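PDB 1Y2M: Phenylalanine/tyrosine ammonia-lyase from Rhodosporidium toruloides, which catalyses the non-oxidative deamination of L-phenylalanine and L-tyrosine to trans-cinnamate and p-coumarate, releasing ammonium, as a homotetramer. Local coordinates for residues Leu283-Ser295 with Ile702-Leu715. Sequence-based numbering, arbitrary orientation.
Sequences LHDAHMLSLLSQS and IKSGRINNVLLKML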
# COMPACT_ATOMS: atom_id res chain seq x y z
N LEU B 283 -7.93 19.80 5.13
CA LEU B 283 -9.30 19.46 5.47
C LEU B 283 -10.30 20.47 4.92
O LEU B 283 -11.33 20.10 4.36
CB LEU B 283 -9.46 19.36 6.97
CG LEU B 283 -10.89 18.95 7.38
CD1 LEU B 283 -11.31 17.62 6.79
CD2 LEU B 283 -10.99 18.88 8.90
N HIS B 284 -9.97 21.76 5.06
CA HIS B 284 -10.77 22.81 4.42
C HIS B 284 -11.00 22.50 2.93
O HIS B 284 -12.16 22.52 2.46
CB HIS B 284 -10.06 24.15 4.61
CG HIS B 284 -10.61 25.29 3.81
ND1 HIS B 284 -10.33 25.46 2.47
CD2 HIS B 284 -11.34 26.37 4.20
CE1 HIS B 284 -10.91 26.59 2.07
NE2 HIS B 284 -11.52 27.16 3.09
N ASP B 285 -9.94 22.14 2.23
CA ASP B 285 -10.08 21.95 0.80
C ASP B 285 -10.89 20.69 0.49
O ASP B 285 -11.69 20.67 -0.44
CB ASP B 285 -8.68 21.93 0.16
CG ASP B 285 -8.00 23.29 0.15
OD1 ASP B 285 -8.63 24.33 0.40
OD2 ASP B 285 -6.80 23.30 -0.15
N ALA B 286 -10.69 19.66 1.31
CA ALA B 286 -11.40 18.39 1.16
C ALA B 286 -12.87 18.60 1.36
O ALA B 286 -13.69 18.00 0.67
CB ALA B 286 -10.87 17.35 2.13
N HIS B 287 -13.26 19.45 2.31
CA HIS B 287 -14.71 19.68 2.52
C HIS B 287 -15.34 20.23 1.25
O HIS B 287 -16.47 19.87 0.86
CB HIS B 287 -14.94 20.72 3.60
CG HIS B 287 -14.78 20.22 5.02
ND1 HIS B 287 -15.41 19.10 5.51
CD2 HIS B 287 -14.15 20.80 6.07
CE1 HIS B 287 -15.13 18.98 6.80
NE2 HIS B 287 -14.37 20.01 7.17
N MSE B 288 -14.62 21.15 0.60
CA MSE B 288 -15.15 21.78 -0.61
C MSE B 288 -15.30 20.77 -1.73
O MSE B 288 -16.27 20.78 -2.48
CB MSE B 288 -14.27 22.94 -1.10
CG MSE B 288 -13.94 23.94 -0.07
SE MSE B 288 -15.53 24.70 0.81
CE MSE B 288 -14.48 25.56 2.29
N LEU B 289 -14.33 19.86 -1.84
CA LEU B 289 -14.30 18.90 -2.90
C LEU B 289 -15.42 17.86 -2.63
O LEU B 289 -16.04 17.39 -3.56
CB LEU B 289 -12.94 18.25 -2.98
CG LEU B 289 -11.79 19.07 -3.52
CD1 LEU B 289 -10.47 18.35 -3.30
CD2 LEU B 289 -11.98 19.36 -5.00
N SER B 290 -15.73 17.60 -1.38
CA SER B 290 -16.83 16.71 -1.02
C SER B 290 -18.13 17.32 -1.48
O SER B 290 -18.98 16.65 -2.08
CB SER B 290 -16.87 16.56 0.50
OG SER B 290 -17.99 15.81 0.92
N LEU B 291 -18.30 18.63 -1.25
CA LEU B 291 -19.54 19.31 -1.69
C LEU B 291 -19.62 19.36 -3.20
O LEU B 291 -20.68 19.18 -3.79
CB LEU B 291 -19.67 20.70 -1.07
CG LEU B 291 -19.88 20.72 0.46
CD1 LEU B 291 -20.10 22.17 0.94
CD2 LEU B 291 -21.05 19.86 0.88
N LEU B 292 -18.50 19.59 -3.84
CA LEU B 292 -18.46 19.61 -5.32
C LEU B 292 -18.81 18.24 -5.92
O LEU B 292 -19.48 18.13 -6.95
CB LEU B 292 -17.11 20.14 -5.81
CG LEU B 292 -16.84 20.14 -7.32
CD1 LEU B 292 -17.90 21.01 -8.05
CD2 LEU B 292 -15.44 20.59 -7.67
N SER B 293 -18.37 17.17 -5.27
CA SER B 293 -18.69 15.80 -5.68
C SER B 293 -20.21 15.58 -5.68
O SER B 293 -20.77 14.94 -6.57
CB SER B 293 -18.05 14.79 -4.73
OG SER B 293 -18.42 13.49 -5.15
N GLN B 294 -20.87 16.13 -4.67
CA GLN B 294 -22.33 16.03 -4.54
C GLN B 294 -23.04 16.83 -5.64
O GLN B 294 -24.01 16.39 -6.26
CB GLN B 294 -22.76 16.51 -3.17
CG GLN B 294 -22.33 15.49 -2.14
CD GLN B 294 -22.65 15.89 -0.71
OE1 GLN B 294 -23.79 16.24 -0.43
NE2 GLN B 294 -21.68 15.82 0.17
N SER B 295 -22.53 18.02 -5.87
CA SER B 295 -23.04 18.87 -6.93
C SER B 295 -22.91 18.22 -8.32
O SER B 295 -23.83 18.24 -9.13
CB SER B 295 -22.38 20.26 -6.89
OG SER B 295 -22.70 20.94 -5.66
N ILE B 702 -11.24 26.14 -8.56
CA ILE B 702 -11.31 25.22 -7.43
C ILE B 702 -10.14 25.54 -6.47
O ILE B 702 -10.33 25.78 -5.29
CB ILE B 702 -11.30 23.74 -7.88
CG1 ILE B 702 -12.59 23.45 -8.67
CG2 ILE B 702 -11.20 22.83 -6.68
CD1 ILE B 702 -12.54 22.13 -9.41
N LYS B 703 -8.94 25.57 -7.00
CA LYS B 703 -7.75 25.71 -6.14
C LYS B 703 -7.71 27.04 -5.39
O LYS B 703 -7.29 27.08 -4.21
CB LYS B 703 -6.47 25.50 -6.96
CG LYS B 703 -6.24 24.15 -7.55
CD LYS B 703 -6.21 22.98 -6.53
CE LYS B 703 -5.06 23.03 -5.53
NZ LYS B 703 -3.74 23.03 -6.16
N SER B 704 -8.19 28.08 -6.02
CA SER B 704 -8.23 29.42 -5.44
C SER B 704 -9.35 29.56 -4.42
O SER B 704 -9.36 30.53 -3.67
CB SER B 704 -8.44 30.50 -6.51
OG SER B 704 -9.79 30.43 -6.99
N GLY B 705 -10.30 28.63 -4.42
CA GLY B 705 -11.49 28.71 -3.57
C GLY B 705 -12.57 29.64 -4.13
O GLY B 705 -13.62 29.83 -3.47
N ARG B 706 -12.38 30.19 -5.33
CA ARG B 706 -13.43 30.96 -5.98
C ARG B 706 -14.76 30.23 -6.08
O ARG B 706 -15.85 30.83 -5.86
CB ARG B 706 -13.00 31.43 -7.37
CG ARG B 706 -13.91 32.44 -7.95
CD ARG B 706 -13.43 32.92 -9.29
NE ARG B 706 -14.37 33.86 -9.87
CZ ARG B 706 -14.23 34.43 -11.07
NH1 ARG B 706 -13.21 34.13 -11.84
NH2 ARG B 706 -15.11 35.30 -11.48
N ILE B 707 -14.70 28.92 -6.31
CA ILE B 707 -15.90 28.09 -6.46
C ILE B 707 -16.64 27.90 -5.12
O ILE B 707 -17.81 27.51 -5.06
CB ILE B 707 -15.54 26.72 -7.05
CG1 ILE B 707 -16.77 26.11 -7.68
CG2 ILE B 707 -14.82 25.82 -6.01
CD1 ILE B 707 -16.43 24.97 -8.53
N ASN B 708 -15.93 28.15 -4.01
CA ASN B 708 -16.48 27.81 -2.70
C ASN B 708 -17.77 28.48 -2.36
O ASN B 708 -18.72 27.80 -1.95
CB ASN B 708 -15.50 28.05 -1.57
CG ASN B 708 -14.23 27.19 -1.70
OD1 ASN B 708 -14.18 26.22 -2.48
ND2 ASN B 708 -13.16 27.57 -0.93
N ASN B 709 -17.87 29.79 -2.58
CA ASN B 709 -19.15 30.49 -2.30
C ASN B 709 -20.27 30.09 -3.25
O ASN B 709 -21.43 30.20 -2.91
CB ASN B 709 -18.95 32.00 -2.30
CG ASN B 709 -18.28 32.51 -0.99
OD1 ASN B 709 -18.31 31.85 0.07
ND2 ASN B 709 -17.68 33.70 -1.07
N VAL B 710 -19.91 29.61 -4.42
CA VAL B 710 -20.88 29.04 -5.38
C VAL B 710 -21.52 27.76 -4.86
O VAL B 710 -22.73 27.64 -4.90
CB VAL B 710 -20.22 28.79 -6.75
CG1 VAL B 710 -21.25 28.36 -7.75
CG2 VAL B 710 -19.52 30.03 -7.20
N LEU B 711 -20.71 26.84 -4.34
CA LEU B 711 -21.19 25.61 -3.71
C LEU B 711 -22.08 25.95 -2.55
O LEU B 711 -23.14 25.33 -2.37
CB LEU B 711 -19.99 24.77 -3.26
CG LEU B 711 -19.12 24.29 -4.42
CD1 LEU B 711 -17.83 23.66 -3.89
CD2 LEU B 711 -19.91 23.27 -5.20
N LEU B 712 -21.69 26.96 -1.78
CA LEU B 712 -22.50 27.35 -0.60
C LEU B 712 -23.84 27.88 -1.04
O LEU B 712 -24.87 27.48 -0.52
CB LEU B 712 -21.76 28.36 0.27
CG LEU B 712 -22.42 28.69 1.61
CD1 LEU B 712 -22.55 27.47 2.51
CD2 LEU B 712 -21.63 29.82 2.33
N LYS B 713 -23.85 28.76 -2.03
CA LYS B 713 -25.10 29.34 -2.51
C LYS B 713 -26.06 28.25 -3.04
O LYS B 713 -27.26 28.32 -2.82
CB LYS B 713 -24.79 30.32 -3.64
CG LYS B 713 -25.76 31.43 -3.79
CD LYS B 713 -25.82 31.98 -5.20
CE LYS B 713 -24.63 32.86 -5.58
NZ LYS B 713 -24.97 33.67 -6.84
N MSE B 714 -25.53 27.27 -3.76
CA MSE B 714 -26.33 26.19 -4.30
C MSE B 714 -26.95 25.33 -3.22
O MSE B 714 -28.05 24.84 -3.41
CB MSE B 714 -25.51 25.25 -5.22
CG MSE B 714 -24.89 25.82 -6.43
SE MSE B 714 -23.47 24.44 -6.90
CE MSE B 714 -24.66 23.10 -7.70
N LEU B 715 -26.23 25.11 -2.12
CA LEU B 715 -26.66 24.18 -1.07
C LEU B 715 -27.33 24.88 0.07
O LEU B 715 -27.63 24.25 1.08
CB LEU B 715 -25.47 23.34 -0.58
CG LEU B 715 -24.95 22.33 -1.61
CD1 LEU B 715 -23.51 21.86 -1.35
CD2 LEU B 715 -25.89 21.12 -1.70
O HOH W 1 -10.58 25.95 -1.10
O HOH W 2 -6.17 25.18 -2.66
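The imidazole of His284 and the amide of Asn708 meet obliquely, their planes 66° apart, with CE1 of His284 3.9 Å from ND2 of Asn708. The CE methyl of Met288 lies over one face of the imidazole, 3.5 Å above the plane and offset toward the rim, while at the ring's edge ND1 of His284 donates to OD1 of Asp285 at 2.9 Å, nearly in the ring plane. In this largely helical PAL/histidase fold, helix 283-295 crosses helix 708-714 at 51°, with Leu711 as a knob in a hole of the first. Met288, present as selenomethionine, suits its place because its chain is unbranched and flexible: the two side chains cross at about a right angle, CG of Met288 3.3 Å from OD1 of Asn708, and the bend at chi2 (-55°) brings SE to 3.8 Å from CG of Asn708. ND2 of Asn708 gives a hydrogen bond to a water that in turn donates to OD1 of Asp285, whose carboxylate also pairs with Arg77. An alanine in place of Asn708 would probably leave that water without its amide donor and open a gap beside Met288. Farther along, Leu711 is seated among Met288, Leu291, Leu292 and Ser295; its forked end fits because CD1 of Leu711 packs against O of Met288, and CD2 lies by OG of Ser295. Branched aliphatic chains fill the flanks: CD2 of Leu292 meets CD1 of Ile702, near the end of helix 691-703, at 3.7 Å, and CD2 of Leu291 meets CD1 of Leu715. Small Ser295 lets the Met714 chain come close; OG of Ser295 bonds weakly to O of Leu291 and lies 3.6 Å from CE of Met714.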